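1-Cys peroxiredoxin (Vibrio vulnificus MO6-24/O, PDB 5K2I) probably reduces peroxides as a 1-Cys peroxiredoxin and is implicated in scavenging hydrogen peroxide and nitric oxide. Local coordinates at residues Ile71-Met82 with Ile94-Thr105; Leu120-Ile128 with Thr135-Lys143. All blocks are in the same frame, centred on the assembly; numbering follows the deposited sequence. Where two conformers were deposited one is given.

Overall arrangement
Both contacts belong to one thioredoxin-like domain and reach the same mixed sheet, where they illustrate its two ways of joining strands. Interaction 1 comes first along the chain and is complete before interaction 2 begins: it closes the beta-alpha-beta unit of strand 70-75, helix 79-88 and strand 95-98. Interaction 2 is the hairpin of strands 120-130 and 133-139. Strand 34-40 lies between the two, pairing in parallel with 70-75 and antiparallel with 120-130. Their centres are about 15 Å apart, yet they touch where Val76 packs on Leu120, Arg121 and Ser122 and where Phe104 meets Tyr125, so the crossover and the hairpin region pack directly on each other within one domain.

Interaction 1 of 2, residues Ile71-Met82 with Ile94-Thr105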
# COMPACT_ATOMS: atom_id res chain seq x y z
N ILE A 71 5.97 1.48 -24.04
CA ILE A 71 5.59 1.37 -22.63
C ILE A 71 4.93 0.03 -22.43
O ILE A 71 4.00 -0.30 -23.17
CB ILE A 71 4.61 2.48 -22.21
CG1 ILE A 71 5.17 3.86 -22.56
CG2 ILE A 71 4.28 2.37 -20.72
CD1 ILE A 71 4.16 4.98 -22.41
N ALA A 72 5.39 -0.74 -21.45
CA ALA A 72 4.89 -2.08 -21.25
C ALA A 72 4.55 -2.33 -19.79
O ALA A 72 5.23 -1.85 -18.88
CB ALA A 72 5.90 -3.12 -21.74
N SER A 73 3.48 -3.09 -19.59
CA SER A 73 2.99 -3.52 -18.30
C SER A 73 3.27 -5.00 -18.15
O SER A 73 2.89 -5.78 -19.02
CB SER A 73 1.49 -3.22 -18.20
OG SER A 73 0.91 -3.83 -17.06
N VAL A 74 3.93 -5.40 -17.06
CA VAL A 74 4.14 -6.81 -16.78
C VAL A 74 3.57 -7.20 -15.41
O VAL A 74 3.50 -6.39 -14.48
CB VAL A 74 5.65 -7.18 -16.87
CG1 VAL A 74 6.48 -6.47 -15.78
CG2 VAL A 74 5.87 -8.70 -16.80
N SER A 75 3.14 -8.45 -15.30
CA SER A 75 2.63 -9.00 -14.06
C SER A 75 2.78 -10.52 -14.09
O SER A 75 2.86 -11.12 -15.17
CB SER A 75 1.16 -8.61 -13.84
OG SER A 75 0.74 -9.00 -12.54
N VAL A 76 2.82 -11.13 -12.92
CA VAL A 76 2.71 -12.58 -12.80
C VAL A 76 1.22 -12.90 -12.91
O VAL A 76 0.49 -13.00 -11.91
CB VAL A 76 3.33 -13.11 -11.49
CG1 VAL A 76 3.24 -14.63 -11.47
CG2 VAL A 76 4.78 -12.67 -11.38
N ASN A 77 0.80 -12.99 -14.17
CA ASN A 77 -0.54 -13.35 -14.61
C ASN A 77 -0.36 -14.03 -15.95
O ASN A 77 0.67 -13.84 -16.59
CB ASN A 77 -1.46 -12.14 -14.79
CG ASN A 77 -1.95 -11.56 -13.47
OD1 ASN A 77 -1.43 -10.54 -13.01
ND2 ASN A 77 -2.96 -12.18 -12.88
N ASP A 78 -1.37 -14.76 -16.40
CA ASP A 78 -1.32 -15.31 -17.75
C ASP A 78 -1.76 -14.29 -18.78
O ASP A 78 -2.33 -13.24 -18.44
CB ASP A 78 -2.19 -16.55 -17.86
CG ASP A 78 -3.63 -16.25 -17.58
OD1 ASP A 78 -4.29 -15.75 -18.53
OD2 ASP A 78 -4.08 -16.48 -16.44
N ALA A 79 -1.49 -14.60 -20.05
CA ALA A 79 -1.73 -13.67 -21.13
C ALA A 79 -3.22 -13.37 -21.36
O ALA A 79 -3.53 -12.29 -21.86
CB ALA A 79 -1.09 -14.22 -22.42
N PHE A 80 -4.12 -14.29 -21.02
CA PHE A 80 -5.55 -13.97 -21.19
C PHE A 80 -5.99 -12.91 -20.18
O PHE A 80 -6.70 -11.96 -20.54
CB PHE A 80 -6.43 -15.22 -21.04
CG PHE A 80 -6.17 -16.27 -22.09
CD1 PHE A 80 -6.50 -16.05 -23.41
CD2 PHE A 80 -5.55 -17.46 -21.74
CE1 PHE A 80 -6.25 -17.02 -24.38
CE2 PHE A 80 -5.29 -18.44 -22.70
CZ PHE A 80 -5.64 -18.21 -24.03
N VAL A 81 -5.57 -13.07 -18.94
CA VAL A 81 -5.90 -12.08 -17.92
C VAL A 81 -5.26 -10.73 -18.24
O VAL A 81 -5.90 -9.69 -18.09
CB VAL A 81 -5.48 -12.56 -16.53
CG1 VAL A 81 -5.64 -11.45 -15.49
CG2 VAL A 81 -6.31 -13.77 -16.13
N MET A 82 -4.02 -10.72 -18.73
CA MET A 82 -3.38 -9.45 -19.06
C MET A 82 -4.08 -8.72 -20.22
O MET A 82 -4.24 -7.50 -20.19
CB MET A 82 -1.89 -9.64 -19.40
CG MET A 82 -1.03 -10.05 -18.20
SD MET A 82 -1.06 -8.84 -16.84
CE MET A 82 -0.04 -7.53 -17.52
N ILE A 94 -0.29 0.87 -24.38
CA ILE A 94 0.57 0.11 -23.48
C ILE A 94 0.55 -1.39 -23.80
O ILE A 94 -0.49 -2.01 -23.96
CB ILE A 94 0.17 0.35 -22.02
CG1 ILE A 94 0.41 1.83 -21.67
CG2 ILE A 94 0.95 -0.56 -21.06
CD1 ILE A 94 -0.16 2.27 -20.38
N LEU A 95 1.75 -1.96 -23.91
CA LEU A 95 1.90 -3.35 -24.26
C LEU A 95 1.72 -4.21 -23.02
O LEU A 95 2.47 -4.06 -22.05
CB LEU A 95 3.27 -3.59 -24.90
CG LEU A 95 3.58 -5.03 -25.30
CD1 LEU A 95 2.55 -5.57 -26.29
CD2 LEU A 95 4.98 -5.08 -25.89
N MET A 96 0.74 -5.10 -23.03
CA MET A 96 0.47 -5.96 -21.89
C MET A 96 1.25 -7.28 -21.99
O MET A 96 1.07 -8.05 -22.95
CB MET A 96 -1.03 -6.24 -21.77
CG MET A 96 -1.90 -4.99 -21.93
SD MET A 96 -1.61 -3.73 -20.64
CE MET A 96 -2.08 -4.68 -19.22
N LEU A 97 2.13 -7.53 -21.02
CA LEU A 97 3.01 -8.70 -21.04
C LEU A 97 2.81 -9.58 -19.82
O LEU A 97 2.69 -9.10 -18.69
CB LEU A 97 4.48 -8.26 -21.11
CG LEU A 97 4.89 -7.47 -22.36
CD1 LEU A 97 6.33 -6.93 -22.25
CD2 LEU A 97 4.71 -8.30 -23.60
N ALA A 98 2.80 -10.88 -20.06
CA ALA A 98 2.51 -11.87 -19.04
C ALA A 98 3.73 -12.68 -18.62
O ALA A 98 4.48 -13.20 -19.47
CB ALA A 98 1.42 -12.83 -19.54
N ASP A 99 3.94 -12.77 -17.31
CA ASP A 99 4.97 -13.64 -16.74
C ASP A 99 4.29 -14.74 -15.93
O ASP A 99 4.37 -14.76 -14.71
CB ASP A 99 5.91 -12.79 -15.87
CG ASP A 99 7.07 -13.58 -15.31
OD1 ASP A 99 7.52 -14.55 -15.96
OD2 ASP A 99 7.54 -13.21 -14.20
N GLY A 100 3.61 -15.66 -16.61
CA GLY A 100 2.65 -16.52 -15.93
C GLY A 100 3.19 -17.47 -14.88
O GLY A 100 2.47 -17.85 -13.95
N ASP A 101 4.44 -17.87 -15.03
CA ASP A 101 5.08 -18.77 -14.08
C ASP A 101 6.10 -18.05 -13.20
O ASP A 101 6.87 -18.70 -12.49
CB ASP A 101 5.75 -19.95 -14.81
CG ASP A 101 6.90 -19.51 -15.72
OD1 ASP A 101 7.16 -18.29 -15.86
OD2 ASP A 101 7.53 -20.41 -16.33
N ALA A 102 6.11 -16.71 -13.28
CA ALA A 102 7.00 -15.84 -12.48
C ALA A 102 8.48 -16.01 -12.80
O ALA A 102 9.32 -15.54 -12.05
CB ALA A 102 6.77 -16.07 -10.96
N SER A 103 8.80 -16.66 -13.92
CA SER A 103 10.20 -16.92 -14.24
C SER A 103 10.99 -15.64 -14.51
O SER A 103 12.13 -15.52 -14.08
CB SER A 103 10.32 -17.88 -15.42
OG SER A 103 9.67 -17.36 -16.57
N PHE A 104 10.40 -14.67 -15.21
CA PHE A 104 11.08 -13.41 -15.49
C PHE A 104 11.29 -12.64 -14.19
O PHE A 104 12.38 -12.12 -13.91
CB PHE A 104 10.28 -12.60 -16.52
CG PHE A 104 10.79 -11.20 -16.77
CD1 PHE A 104 11.87 -10.96 -17.59
CD2 PHE A 104 10.13 -10.11 -16.21
CE1 PHE A 104 12.31 -9.64 -17.83
CE2 PHE A 104 10.55 -8.81 -16.45
CZ PHE A 104 11.64 -8.58 -17.25
N THR A 105 10.24 -12.61 -13.37
CA THR A 105 10.25 -11.88 -12.11
C THR A 105 11.29 -12.45 -11.15
O THR A 105 12.03 -11.69 -10.50
CB THR A 105 8.84 -11.91 -11.48
OG1 THR A 105 7.91 -11.31 -12.39
CG2 THR A 105 8.80 -11.18 -10.17
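Ile71 and Leu95 begin the parallel pairing of strands 71-75 and 95-98, the two strands of a beta-alpha-beta crossover, with a bond from Leu95 N to Ile71 O of 2.9 Å. Ser73 carries the next two backbone bonds, donating from N to Leu95 O at 2.8 Å and accepting at O from Leu97 N, also at 2.8 Å. The axes of the short strand segments are inclined by 27°, and the bond from Ser75 N to Leu97 O, at 3.5 Å, is weak. Pairing recovers in the bond from Asp99 N to Ser75 O, just before the inverse gamma turn centred on Val76.

Apolar packing covers both faces of the pair. On one, Ala72 CB rests 3.9 Å from Leu97 CD1. On the other, Met82 and Met96, each bent at chi2 and chi3, cross at about a right angle with their CE methyls in contact, and Met82 CE also comes 3.4 Å from Leu97 O. The methyl of Ala98 presses on the turn leading into helix 79-88, against Asn77 O and, at the first helical residue, Ala79 N. Val76 divides its branches, CG1 on Ala102 CB and CG2 3.6 Å from Thr105 OG1.

Carboxylates hold the helix starts. Asp99 has CG anti to its own N (chi1 -176°), which carries the acid to helix 103-108: OD1 accepts from Phe104 N, while OD2 takes both Thr105 N, from above its plane, and Thr105 OG1, on the anti lone pair at 2.7 Å. Three bonds thus fix the group's rotation. Asp78 is the N-cap of helix 79-88, its OD1 met by Val81 N from above the carboxylate plane.

Strand 34-40 pairs with 71-75 through Ala72 and Val74. Helix 53-65 packs on Ile71 and Ile94, and strand 12-17 joins Ala98 through Ser14.

Interaction 2 of 2, residues Leu120-Ile128 with Thr135-Lys143; sequences LRSQRYAMI and TTLNVEAPK
Tyr125 faces Val139 as a non-hydrogen-bonded pair in an antiparallel beta hairpin, the pairing of strands 120-130 and 133-139 at one side of the thioredoxin-fold sheet. Residues 125-128 and 135-139 form its close-knit part. Ala126 and Asn138 make a reciprocal backbone pair, with Asn138 N to Ala126 O and Ala126 N to Asn138 O both at 2.9 Å. Further along, a classic beta bulge sets Thr135 and Thr136 opposite Ile128, whose O accepts twice: from Thr135 N at 2.9 Å and from Thr136 N at 3.2 Å.

Side chains tighten this region on both faces. Leu137, with CG anti to the backbone N (chi1 169°), lies alongside Met127 and brings CD1 to 3.7 Å from Met127 CG; the same methyl meets Tyr125 CD1 obliquely. On the opposite face, with Ala126 and Asn138, Ile128 and Thr136 run side by side, CD1 of Ile128 being 3.8 Å from OG1 of Thr136. Helix 150-156 covers this second face through Ile153, which packs on Ala126 and Ile128.

Backbone pairing ends with the bond from Glu140 N to Arg124 O, after which the two segments part, leaving Pro142 and Lys143 exposed. At this margin the aliphatic chain of Arg124 still lies close along Glu140, both pointing the same way, and their charged ends add a salt bridge, with guanidinium and carboxylate planes 89° apart. NE and NH2 of Arg124 bind Thr47 OG1 and Pro46 O, in the PxxxTxxC stretch characteristic of peroxiredoxin active sites, and Phe145 of the second subunit packs on this arginine. Glu140 OE1 joins two routes to Arg124: its syn lone pair receives NH1 at the guanidinium edge, 2.9 Å away, and a water 2.7 Å from OE1 donates to it while accepting from Arg124 N.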
# COMPACT_ATOMS: atom_id res chain seq x y z
N LEU A 120 3.10 -16.69 -5.54
CA LEU A 120 4.25 -15.85 -5.85
C LEU A 120 3.88 -14.83 -6.92
O LEU A 120 3.39 -15.21 -7.99
CB LEU A 120 5.44 -16.70 -6.29
CG LEU A 120 6.81 -16.05 -6.18
CD1 LEU A 120 7.23 -15.90 -4.71
CD2 LEU A 120 7.84 -16.87 -6.96
N ARG A 121 4.10 -13.55 -6.63
CA ARG A 121 3.80 -12.47 -7.58
C ARG A 121 5.00 -11.54 -7.70
O ARG A 121 6.05 -11.79 -7.10
CB ARG A 121 2.57 -11.68 -7.11
CG ARG A 121 1.31 -12.53 -6.97
CD ARG A 121 0.85 -13.05 -8.34
NE ARG A 121 -0.45 -13.71 -8.28
CZ ARG A 121 -1.62 -13.14 -8.59
NH1 ARG A 121 -1.66 -11.87 -8.97
NH2 ARG A 121 -2.75 -13.85 -8.53
N SER A 122 4.85 -10.45 -8.45
CA SER A 122 5.91 -9.46 -8.58
C SER A 122 5.75 -8.34 -7.57
O SER A 122 4.63 -7.95 -7.23
CB SER A 122 5.90 -8.85 -9.98
OG SER A 122 6.98 -7.94 -10.14
N GLN A 123 6.87 -7.81 -7.10
CA GLN A 123 6.88 -6.51 -6.43
C GLN A 123 6.51 -5.44 -7.44
O GLN A 123 6.64 -5.65 -8.66
CB GLN A 123 8.26 -6.22 -5.84
CG GLN A 123 8.64 -7.19 -4.71
CD GLN A 123 10.09 -7.01 -4.27
OE1 GLN A 123 10.86 -7.98 -4.20
NE2 GLN A 123 10.48 -5.78 -3.99
N ARG A 124 6.10 -4.28 -6.94
CA ARG A 124 5.91 -3.10 -7.78
C ARG A 124 7.24 -2.45 -8.09
O ARG A 124 8.02 -2.16 -7.18
CB ARG A 124 5.00 -2.08 -7.08
CG ARG A 124 3.60 -2.58 -6.87
CD ARG A 124 2.70 -1.51 -6.25
NE ARG A 124 1.37 -2.04 -5.95
CZ ARG A 124 1.07 -2.67 -4.82
NH1 ARG A 124 1.99 -2.83 -3.88
NH2 ARG A 124 -0.16 -3.14 -4.63
N TYR A 125 7.52 -2.22 -9.37
CA TYR A 125 8.71 -1.51 -9.78
C TYR A 125 8.49 -0.88 -11.14
O TYR A 125 7.55 -1.24 -11.87
CB TYR A 125 9.95 -2.45 -9.80
CG TYR A 125 9.87 -3.56 -10.85
CD1 TYR A 125 10.14 -3.30 -12.19
CD2 TYR A 125 9.49 -4.85 -10.50
CE1 TYR A 125 10.05 -4.29 -13.15
CE2 TYR A 125 9.41 -5.86 -11.45
CZ TYR A 125 9.68 -5.57 -12.77
OH TYR A 125 9.57 -6.56 -13.72
N ALA A 126 9.38 0.01 -11.52
CA ALA A 126 9.38 0.55 -12.87
C ALA A 126 10.81 0.73 -13.33
O ALA A 126 11.70 1.05 -12.53
CB ALA A 126 8.62 1.87 -12.94
N MET A 127 11.01 0.50 -14.62
CA MET A 127 12.31 0.56 -15.26
C MET A 127 12.30 1.43 -16.50
O MET A 127 11.30 1.49 -17.23
CB MET A 127 12.76 -0.82 -15.72
CG MET A 127 13.07 -1.83 -14.70
SD MET A 127 13.42 -3.34 -15.64
CE MET A 127 13.93 -4.38 -14.29
N ILE A 128 13.44 2.06 -16.77
CA ILE A 128 13.78 2.51 -18.11
C ILE A 128 14.85 1.56 -18.64
O ILE A 128 15.87 1.35 -17.99
CB ILE A 128 14.29 3.96 -18.13
CG1 ILE A 128 13.23 4.91 -17.57
CG2 ILE A 128 14.70 4.38 -19.56
CD1 ILE A 128 13.75 6.31 -17.27
N THR A 135 18.60 0.87 -17.31
CA THR A 135 19.26 2.15 -17.05
C THR A 135 18.77 2.76 -15.74
O THR A 135 19.54 3.32 -14.97
CB THR A 135 19.02 3.13 -18.20
OG1 THR A 135 19.63 2.60 -19.39
CG2 THR A 135 19.62 4.49 -17.89
N THR A 136 17.46 2.63 -15.52
CA THR A 136 16.81 3.13 -14.30
C THR A 136 15.93 2.04 -13.72
O THR A 136 15.18 1.41 -14.46
CB THR A 136 15.93 4.37 -14.58
OG1 THR A 136 16.74 5.46 -15.03
CG2 THR A 136 15.19 4.80 -13.32
N LEU A 137 16.02 1.80 -12.41
CA LEU A 137 15.14 0.85 -11.73
C LEU A 137 14.68 1.46 -10.41
O LEU A 137 15.51 1.76 -9.53
CB LEU A 137 15.84 -0.49 -11.47
CG LEU A 137 15.10 -1.45 -10.52
CD1 LEU A 137 13.77 -1.89 -11.10
CD2 LEU A 137 15.97 -2.66 -10.26
N ASN A 138 13.37 1.65 -10.29
CA ASN A 138 12.76 2.16 -9.06
C ASN A 138 11.86 1.09 -8.48
O ASN A 138 10.92 0.66 -9.14
CB ASN A 138 11.94 3.44 -9.32
CG ASN A 138 12.78 4.59 -9.85
OD1 ASN A 138 13.96 4.69 -9.54
ND2 ASN A 138 12.17 5.46 -10.64
N VAL A 139 12.15 0.64 -7.27
CA VAL A 139 11.39 -0.43 -6.63
C VAL A 139 10.61 0.13 -5.44
O VAL A 139 11.15 0.94 -4.66
CB VAL A 139 12.33 -1.57 -6.16
CG1 VAL A 139 11.53 -2.70 -5.54
CG2 VAL A 139 13.17 -2.10 -7.34
N GLU A 140 9.35 -0.27 -5.31
CA GLU A 140 8.55 0.17 -4.17
C GLU A 140 9.20 -0.24 -2.85
O GLU A 140 9.72 -1.35 -2.72
CB GLU A 140 7.12 -0.40 -4.25
CG GLU A 140 6.17 0.11 -3.16
CD GLU A 140 4.81 -0.59 -3.12
OE1 GLU A 140 4.69 -1.75 -3.57
OE2 GLU A 140 3.86 0.04 -2.61
N ALA A 141 9.19 0.66 -1.87
CA ALA A 141 9.58 0.32 -0.50
C ALA A 141 8.47 0.77 0.41
O ALA A 141 8.50 1.89 0.94
CB ALA A 141 10.91 0.96 -0.12
N PRO A 142 7.44 -0.07 0.58
CA PRO A 142 6.20 0.39 1.22
C PRO A 142 6.35 0.83 2.68
O PRO A 142 5.65 1.76 3.08
CB PRO A 142 5.27 -0.83 1.11
CG PRO A 142 6.16 -1.99 0.80
CD PRO A 142 7.32 -1.44 0.05
N LYS A 143 7.26 0.21 3.43
CA LYS A 143 7.37 0.55 4.85
C LYS A 143 7.95 1.94 5.04
O LYS A 143 7.75 2.55 6.09
CB LYS A 143 8.22 -0.48 5.59
CG LYS A 143 7.54 -1.84 5.67
CD LYS A 143 8.40 -2.84 6.43
CE LYS A 143 7.79 -4.23 6.38
NZ LYS A 143 8.57 -5.22 7.20
O HOH W 1 6.08 -4.01 -4.04